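Local coordinates for protein histidine kinase (Methanosarcina mazei, PDB 3LIB) that probably senses an extracellular signal through its double Cache domain and relays it to a cytoplasmic kinase that phosphorylates a histidine using ATP, at residues L71-A77 with I165-S171; A57-E62 with F102-W106. All coordinates share one frame; numbering follows the deposited sequence.

Interaction 1: residues L71-A77 with I165-S171; sequences LLGTYVA and IGGVDVS
An antiparallel ladder between strands 73-77 and 165-171 forms part of the central sheet of a PDC (PAS-like) module in this Cache sensor domain; the short strand axes run at 157° to each other and approach to 4.7 Å. Two hydrogen-bonded pairs set the register. At Ala-77 and Ile-165 both bonds form, Ala-77 N to Ile-165 O and Ile-165 N to Ala-77 O each measuring 2.9 Å. At Tyr-75 and Gly-167 the Gly-167 N to Tyr-75 O bond is 3.0 Å and the return bond from Tyr-75 N to Gly-167 O is 3.3 Å. Thr-74, Val-76 and Val-168 share the face that helix 54-66 covers, and Leu-71 CD2 packs on Val-168 CG2 at 4.0 Å. Tyr-75, Ala-77, Ile-165 and Asp-169 occupy the other face. There, Tyr-75 CG stands between its own backbone N and carbonyl carbon (chi1 47°), which swings the ring across the neighbouring strand; Gly-167 CA makes a CH-pi contact with its face, 3.7 Å from the centroid. The ring thus reaches Asp-169, whose OD2 also has a weak bond from Ser-151, and Tyr-75 OH donates to the syn side of Asp-169 OD2 at 2.7 Å.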
ATOM      1  N   LEU A  71       4.808  -6.201   9.094  1.00 75.83           N
ATOM      2  CA  LEU A  71       5.484  -6.086   7.810  1.00 73.99           C
ATOM      3  C   LEU A  71       5.626  -7.389   7.032  1.00 72.99           C
ATOM      4  O   LEU A  71       6.374  -8.275   7.425  1.00 73.63           O
ATOM      5  CB  LEU A  71       6.881  -5.500   8.023  1.00 74.00           C
ATOM      6  CG  LEU A  71       7.001  -4.035   8.432  1.00 73.64           C
ATOM      7  CD1 LEU A  71       8.445  -3.627   8.346  1.00 73.24           C
ATOM      8  CD2 LEU A  71       6.147  -3.154   7.536  1.00 74.54           C
ATOM      9  N   LEU A  72       4.957  -7.500   5.899  1.00 71.40           N
ATOM     10  CA  LEU A  72       5.196  -8.627   4.993  1.00 70.16           C
ATOM     11  C   LEU A  72       6.695  -8.970   4.740  1.00 69.80           C
ATOM     12  O   LEU A  72       7.048 -10.125   4.622  1.00 69.96           O
ATOM     13  CB  LEU A  72       4.503  -8.353   3.667  1.00 69.67           C
ATOM     14  CG  LEU A  72       3.978  -9.576   2.960  1.00 68.58           C
ATOM     15  CD1 LEU A  72       4.160  -9.420   1.470  1.00 70.02           C
ATOM     16  CD2 LEU A  72       4.745 -10.737   3.427  1.00 67.34           C
ATOM     17  N   GLY A  73       7.573  -7.975   4.639  1.00 69.30           N
ATOM     18  CA  GLY A  73       9.003  -8.216   4.379  1.00 68.10           C
ATOM     19  C   GLY A  73       9.871  -6.963   4.301  1.00 67.33           C
ATOM     20  O   GLY A  73       9.361  -5.843   4.233  1.00 67.86           O
ATOM     21  N   THR A  74      11.183  -7.126   4.351  1.00 66.12           N
ATOM     22  CA  THR A  74      12.060  -5.985   4.208  1.00 65.60           C
ATOM     23  C   THR A  74      13.054  -6.364   3.132  1.00 65.99           C
ATOM     24  O   THR A  74      13.263  -7.557   2.890  1.00 66.56           O
ATOM     25  CB  THR A  74      12.843  -5.693   5.473  1.00 65.15           C
ATOM     26  OG1 THR A  74      13.785  -6.743   5.667  1.00 65.79           O
ATOM     27  CG2 THR A  74      11.932  -5.568   6.696  1.00 63.68           C
ATOM     28  N   TYR A  75      13.667  -5.383   2.471  1.00 65.71           N
ATOM     29  CA  TYR A  75      14.570  -5.704   1.359  1.00 65.44           C
ATOM     30  C   TYR A  75      15.440  -4.551   0.954  1.00 64.99           C
ATOM     31  O   TYR A  75      15.083  -3.389   1.131  1.00 65.68           O
ATOM     32  CB  TYR A  75      13.789  -6.131   0.117  1.00 65.58           C
ATOM     33  CG  TYR A  75      12.631  -5.206  -0.203  1.00 66.56           C
ATOM     34  CD1 TYR A  75      12.669  -4.340  -1.292  1.00 66.57           C
ATOM     35  CD2 TYR A  75      11.493  -5.207   0.599  1.00 66.85           C
ATOM     36  CE1 TYR A  75      11.589  -3.497  -1.575  1.00 67.10           C
ATOM     37  CE2 TYR A  75      10.432  -4.377   0.336  1.00 67.51           C
ATOM     38  CZ  TYR A  75      10.479  -3.524  -0.740  1.00 68.04           C
ATOM     39  OH  TYR A  75       9.387  -2.713  -0.947  1.00 68.45           O
ATOM     40  N   VAL A  76      16.571  -4.897   0.364  1.00 63.79           N
ATOM     41  CA  VAL A  76      17.429  -3.940  -0.286  1.00 62.76           C
ATOM     42  C   VAL A  76      17.709  -4.446  -1.722  1.00 62.86           C
ATOM     43  O   VAL A  76      17.778  -5.661  -1.963  1.00 62.61           O
ATOM     44  CB  VAL A  76      18.691  -3.817   0.525  1.00 62.25           C
ATOM     45  CG1 VAL A  76      19.873  -3.698  -0.371  1.00 62.11           C
ATOM     46  CG2 VAL A  76      18.558  -2.667   1.455  1.00 61.16           C
ATOM     47  N   ALA A  77      17.830  -3.554  -2.698  1.00 62.61           N
ATOM     48  CA  ALA A  77      18.212  -4.050  -4.024  1.00 63.00           C
ATOM     49  C   ALA A  77      19.102  -3.093  -4.841  1.00 63.40           C
ATOM     50  O   ALA A  77      18.725  -1.953  -5.134  1.00 63.00           O
ATOM     51  CB  ALA A  77      17.012  -4.485  -4.796  1.00 62.77           C
ATOM     52  N   ILE A 165      17.619   0.566  -4.155  1.00 69.99           N
ATOM     53  CA  ILE A 165      16.454   0.781  -3.256  1.00 69.09           C
ATOM     54  C   ILE A 165      16.510   0.095  -1.880  1.00 68.78           C
ATOM     55  O   ILE A 165      17.218  -0.890  -1.663  1.00 68.80           O
ATOM     56  CB  ILE A 165      15.096   0.389  -3.927  1.00 68.73           C
ATOM     57  CG1 ILE A 165      14.992  -1.125  -4.099  1.00 67.69           C
ATOM     58  CG2 ILE A 165      14.914   1.102  -5.250  1.00 68.87           C
ATOM     59  CD1 ILE A 165      13.765  -1.601  -4.867  1.00 66.30           C
ATOM     60  N   GLY A 166      15.736   0.648  -0.961  1.00 68.51           N
ATOM     61  CA  GLY A 166      15.469   0.042   0.326  1.00 68.35           C
ATOM     62  C   GLY A 166      13.964   0.095   0.515  1.00 68.23           C
ATOM     63  O   GLY A 166      13.329   1.087   0.201  1.00 68.30           O
ATOM     64  N   GLY A 167      13.379  -0.981   1.008  1.00 68.37           N
ATOM     65  CA  GLY A 167      11.936  -1.048   1.076  1.00 68.26           C
ATOM     66  C   GLY A 167      11.376  -1.955   2.152  1.00 68.12           C
ATOM     67  O   GLY A 167      12.107  -2.558   2.944  1.00 68.02           O
ATOM     68  N   VAL A 168      10.054  -2.023   2.174  1.00 67.60           N
ATOM     69  CA  VAL A 168       9.352  -2.875   3.082  1.00 67.32           C
ATOM     70  C   VAL A 168       7.998  -3.038   2.438  1.00 67.55           C
ATOM     71  O   VAL A 168       7.560  -2.176   1.679  1.00 67.21           O
ATOM     72  CB  VAL A 168       9.182  -2.250   4.479  1.00 67.50           C
ATOM     73  CG1 VAL A 168      10.460  -1.529   4.926  1.00 66.11           C
ATOM     74  CG2 VAL A 168       7.960  -1.317   4.500  1.00 67.07           C
ATOM     75  N   ASP A 169       7.348  -4.156   2.745  1.00 68.06           N
ATOM     76  CA  ASP A 169       6.102  -4.535   2.113  1.00 68.23           C
ATOM     77  C   ASP A 169       4.951  -4.669   3.104  1.00 68.38           C
ATOM     78  O   ASP A 169       5.146  -4.921   4.290  1.00 68.29           O
ATOM     79  CB  ASP A 169       6.319  -5.827   1.353  1.00 68.02           C
ATOM     80  CG  ASP A 169       7.165  -5.614   0.134  1.00 69.83           C
ATOM     81  OD1 ASP A 169       7.499  -6.586  -0.583  1.00 71.86           O
ATOM     82  OD2 ASP A 169       7.498  -4.436  -0.116  1.00 72.11           O
ATOM     83  N   VAL A 170       3.749  -4.451   2.611  1.00 68.60           N
ATOM     84  CA  VAL A 170       2.572  -4.834   3.339  1.00 69.08           C
ATOM     85  C   VAL A 170       1.633  -5.604   2.403  1.00 70.23           C
ATOM     86  O   VAL A 170       1.584  -5.334   1.201  1.00 70.31           O
ATOM     87  CB  VAL A 170       1.869  -3.633   3.911  1.00 68.65           C
ATOM     88  CG1 VAL A 170       0.486  -4.024   4.332  1.00 68.81           C
ATOM     89  CG2 VAL A 170       2.659  -3.082   5.074  1.00 67.91           C
ATOM     90  N   SER A 171       0.925  -6.593   2.946  1.00 71.35           N
ATOM     91  CA  SER A 171      -0.045  -7.354   2.171  1.00 72.21           C
ATOM     92  C   SER A 171      -1.409  -6.682   2.202  1.00 73.20           C
ATOM     93  O   SER A 171      -1.764  -5.932   3.133  1.00 72.74           O
ATOM     94  CB  SER A 171      -0.190  -8.747   2.743  1.00 71.91           C
ATOM     95  OG  SER A 171      -0.479  -8.643   4.126  1.00 72.36           O
TER

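Interaction 2: residues A57-E62 with F102-W106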
ATOM      1  N   ALA A  57      24.109  -6.363   6.433  1.00 76.25           N
ATOM      2  CA  ALA A  57      22.885  -5.984   5.768  1.00 75.83           C
ATOM      3  C   ALA A  57      21.783  -6.991   6.131  1.00 75.92           C
ATOM      4  O   ALA A  57      20.821  -6.665   6.844  1.00 76.24           O
ATOM      5  CB  ALA A  57      23.110  -5.987   4.279  1.00 75.73           C
ATOM      6  N   LEU A  58      21.933  -8.221   5.642  1.00 75.39           N
ATOM      7  CA  LEU A  58      20.926  -9.244   5.861  1.00 74.37           C
ATOM      8  C   LEU A  58      20.444  -9.199   7.293  1.00 73.72           C
ATOM      9  O   LEU A  58      19.259  -9.326   7.567  1.00 73.85           O
ATOM     10  CB  LEU A  58      21.482 -10.614   5.515  1.00 74.44           C
ATOM     11  CG  LEU A  58      21.552 -10.828   4.000  1.00 75.04           C
ATOM     12  CD1 LEU A  58      22.572 -11.908   3.647  1.00 75.45           C
ATOM     13  CD2 LEU A  58      20.174 -11.152   3.381  1.00 74.25           C
ATOM     14  N   LEU A  59      21.366  -8.986   8.210  1.00 73.03           N
ATOM     15  CA  LEU A  59      21.006  -8.990   9.606  1.00 72.76           C
ATOM     16  C   LEU A  59      20.013  -7.868   9.796  1.00 72.64           C
ATOM     17  O   LEU A  59      18.867  -8.080  10.210  1.00 72.88           O
ATOM     18  CB  LEU A  59      22.243  -8.756  10.477  1.00 72.93           C
ATOM     19  CG  LEU A  59      22.579  -9.661  11.669  1.00 71.27           C
ATOM     20  CD1 LEU A  59      23.557  -8.920  12.580  1.00 70.55           C
ATOM     21  CD2 LEU A  59      21.343 -10.071  12.429  1.00 69.55           C
ATOM     22  N   ILE A  60      20.450  -6.663   9.474  1.00 72.37           N
ATOM     23  CA  ILE A  60      19.567  -5.515   9.549  1.00 72.29           C
ATOM     24  C   ILE A  60      18.181  -5.844   8.991  1.00 72.16           C
ATOM     25  O   ILE A  60      17.161  -5.633   9.656  1.00 71.20           O
ATOM     26  CB  ILE A  60      20.155  -4.338   8.778  1.00 72.27           C
ATOM     27  CG1 ILE A  60      21.517  -3.969   9.362  1.00 72.66           C
ATOM     28  CG2 ILE A  60      19.208  -3.159   8.820  1.00 72.08           C
ATOM     29  CD1 ILE A  60      22.260  -2.966   8.531  1.00 74.18           C
ATOM     30  N   LEU A  61      18.147  -6.368   7.766  1.00 72.39           N
ATOM     31  CA  LEU A  61      16.869  -6.638   7.143  1.00 72.98           C
ATOM     32  C   LEU A  61      16.078  -7.585   8.011  1.00 73.65           C
ATOM     33  O   LEU A  61      15.103  -7.169   8.656  1.00 73.77           O
ATOM     34  CB  LEU A  61      17.041  -7.157   5.734  1.00 72.71           C
ATOM     35  CG  LEU A  61      17.588  -6.031   4.854  1.00 72.78           C
ATOM     36  CD1 LEU A  61      17.687  -6.455   3.378  1.00 72.11           C
ATOM     37  CD2 LEU A  61      16.707  -4.793   5.022  1.00 71.77           C
ATOM     38  N   GLU A  62      16.523  -8.841   8.046  1.00 74.28           N
ATOM     39  CA  GLU A  62      15.999  -9.884   8.957  1.00 74.80           C
ATOM     40  C   GLU A  62      15.460  -9.376  10.302  1.00 74.15           C
ATOM     41  O   GLU A  62      14.344  -9.681  10.707  1.00 73.48           O
ATOM     42  CB  GLU A  62      17.113 -10.882   9.234  1.00 75.30           C
ATOM     43  CG  GLU A  62      16.654 -12.315   9.486  1.00 77.81           C
ATOM     44  CD  GLU A  62      17.730 -13.143  10.192  1.00 80.04           C
ATOM     45  OE1 GLU A  62      18.939 -12.942   9.917  1.00 80.43           O
ATOM     46  OE2 GLU A  62      17.359 -13.989  11.029  1.00 81.60           O
ATOM     47  N   PHE A 102      23.196  -7.728  -5.220  1.00 74.20           N
ATOM     48  CA  PHE A 102      22.710  -7.726  -3.850  1.00 73.63           C
ATOM     49  C   PHE A 102      21.233  -7.353  -3.781  1.00 73.35           C
ATOM     50  O   PHE A 102      20.888  -6.171  -3.800  1.00 73.55           O
ATOM     51  CB  PHE A 102      23.511  -6.758  -2.983  1.00 73.59           C
ATOM     52  CG  PHE A 102      23.268  -6.952  -1.507  1.00 73.63           C
ATOM     53  CD1 PHE A 102      22.931  -8.213  -1.014  1.00 72.38           C
ATOM     54  CD2 PHE A 102      23.367  -5.895  -0.619  1.00 72.90           C
ATOM     55  CE1 PHE A 102      22.700  -8.414   0.338  1.00 71.92           C
ATOM     56  CE2 PHE A 102      23.131  -6.090   0.744  1.00 72.20           C
ATOM     57  CZ  PHE A 102      22.804  -7.351   1.223  1.00 72.01           C
ATOM     58  N   VAL A 103      20.359  -8.351  -3.682  1.00 72.68           N
ATOM     59  CA  VAL A 103      18.920  -8.107  -3.831  1.00 71.61           C
ATOM     60  C   VAL A 103      18.087  -8.930  -2.840  1.00 71.13           C
ATOM     61  O   VAL A 103      17.126  -9.582  -3.206  1.00 71.20           O
ATOM     62  CB  VAL A 103      18.469  -8.339  -5.303  1.00 71.24           C
ATOM     63  CG1 VAL A 103      19.304  -7.500  -6.224  1.00 70.93           C
ATOM     64  CG2 VAL A 103      18.611  -9.781  -5.686  1.00 69.92           C
ATOM     65  N   PRO A 104      18.449  -8.865  -1.563  1.00 70.59           N
ATOM     66  CA  PRO A 104      17.940  -9.788  -0.557  1.00 70.37           C
ATOM     67  C   PRO A 104      16.582  -9.414  -0.015  1.00 70.67           C
ATOM     68  O   PRO A 104      16.429  -8.352   0.569  1.00 71.27           O
ATOM     69  CB  PRO A 104      18.965  -9.663   0.552  1.00 70.05           C
ATOM     70  CG  PRO A 104      19.449  -8.261   0.422  1.00 70.03           C
ATOM     71  CD  PRO A 104      19.446  -7.929  -1.020  1.00 70.05           C
ATOM     72  N   TYR A 105      15.612 -10.306  -0.154  1.00 71.09           N
ATOM     73  CA  TYR A 105      14.242 -10.045   0.284  1.00 71.26           C
ATOM     74  C   TYR A 105      13.855 -10.847   1.514  1.00 71.92           C
ATOM     75  O   TYR A 105      13.547 -12.015   1.393  1.00 72.43           O
ATOM     76  CB  TYR A 105      13.311 -10.446  -0.846  1.00 70.70           C
ATOM     77  CG  TYR A 105      11.866 -10.158  -0.569  1.00 69.68           C
ATOM     78  CD1 TYR A 105      10.856 -10.989  -1.069  1.00 68.88           C
ATOM     79  CD2 TYR A 105      11.502  -9.068   0.194  1.00 67.30           C
ATOM     80  CE1 TYR A 105       9.527 -10.722  -0.819  1.00 66.14           C
ATOM     81  CE2 TYR A 105      10.189  -8.795   0.437  1.00 66.76           C
ATOM     82  CZ  TYR A 105       9.207  -9.619  -0.070  1.00 65.27           C
ATOM     83  OH  TYR A 105       7.902  -9.316   0.186  1.00 64.78           O
ATOM     84  N   TRP A 106      13.848 -10.248   2.692  1.00 73.02           N
ATOM     85  CA  TRP A 106      13.513 -11.007   3.906  1.00 74.58           C
ATOM     86  C   TRP A 106      12.012 -11.012   4.205  1.00 75.20           C
ATOM     87  O   TRP A 106      11.491  -9.997   4.638  1.00 75.78           O
ATOM     88  CB  TRP A 106      14.221 -10.397   5.101  1.00 74.91           C
ATOM     89  CG  TRP A 106      15.446 -11.119   5.557  1.00 77.34           C
ATOM     90  CD1 TRP A 106      16.735 -10.697   5.443  1.00 78.10           C
ATOM     91  CD2 TRP A 106      15.493 -12.370   6.250  1.00 79.51           C
ATOM     92  NE1 TRP A 106      17.579 -11.610   6.006  1.00 79.04           N
ATOM     93  CE2 TRP A 106      16.842 -12.650   6.503  1.00 79.21           C
ATOM     94  CE3 TRP A 106      14.519 -13.283   6.677  1.00 80.98           C
ATOM     95  CZ2 TRP A 106      17.247 -13.798   7.156  1.00 79.83           C
ATOM     96  CZ3 TRP A 106      14.921 -14.421   7.319  1.00 81.05           C
ATOM     97  CH2 TRP A 106      16.273 -14.673   7.554  1.00 80.89           C
TER
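Apolar contacts join Ala-57, Leu-58 and Leu-61 to Phe-102, Pro-104 and Trp-106. Ala-57 CB meets the Phe-102 ring at its edge, in the ring plane, 3.4 Å from CZ. Two leucines about one helical turn apart both rest on Pro-104 from the helix side: Leu-58 CD2 lies 3.4 Å from Pro-104 CB, and Leu-61 CD1, whose side chain crosses the proline at about a right angle, lies 3.9 Å from Pro-104 CG. Leu-61 owes this reach to a CG placed anti to its carbonyl carbon (chi1 -68°), while its CB sits 3.6 Å from Trp-106 CD1. This is helix-on-sheet packing within the PDC module: the helix covers one face of the sheet, its axis 8.6 Å from that of strand 104-106 and 28° from parallel. Thr-74 and Val-76, on the neighbouring strand 73-78, continue the surface under Leu-61, and Phe-102 stacks on Phe-83. Ring and chain contacts come at Trp-106, where Glu-62 runs over one face of the indole; the modelled separations there are too short to be trusted, and the finer orientation of the two groups is therefore doubtful as well. The Glu-62 carboxylate also has a weak, long ion pair with Arg-66. Among polar atoms, Trp-106 NE1 lies 3.2 Å from Leu-58 O, a carbonyl that accepts the helical hydrogen bond from Glu-62 N at 2.8 Å.

From the N terminus, after the long helix 12-48, the chain enters helix 54-66 and passes through 57-62, then turns into strand 73-78, which supplies the first half of interaction 1. Interaction 2 closes first, when 102-106 returns to the helix after a 39-residue loop; interaction 1 closes later, after 87 residues, when 165-171 arrives beside strand 73-78. The two loops therefore cross instead of nesting. Strand 73-78 lies between 104-107 and 161-171 in one sheet; the probable hydrogen bond from Trp-106 N to Thr-74 O (2.8 Å) marks its edge toward 104-107, and interaction 1 its other edge. The Tyr-105 side chain reaches across this central strand, and its OH bonds weakly to Asp-169 OD1.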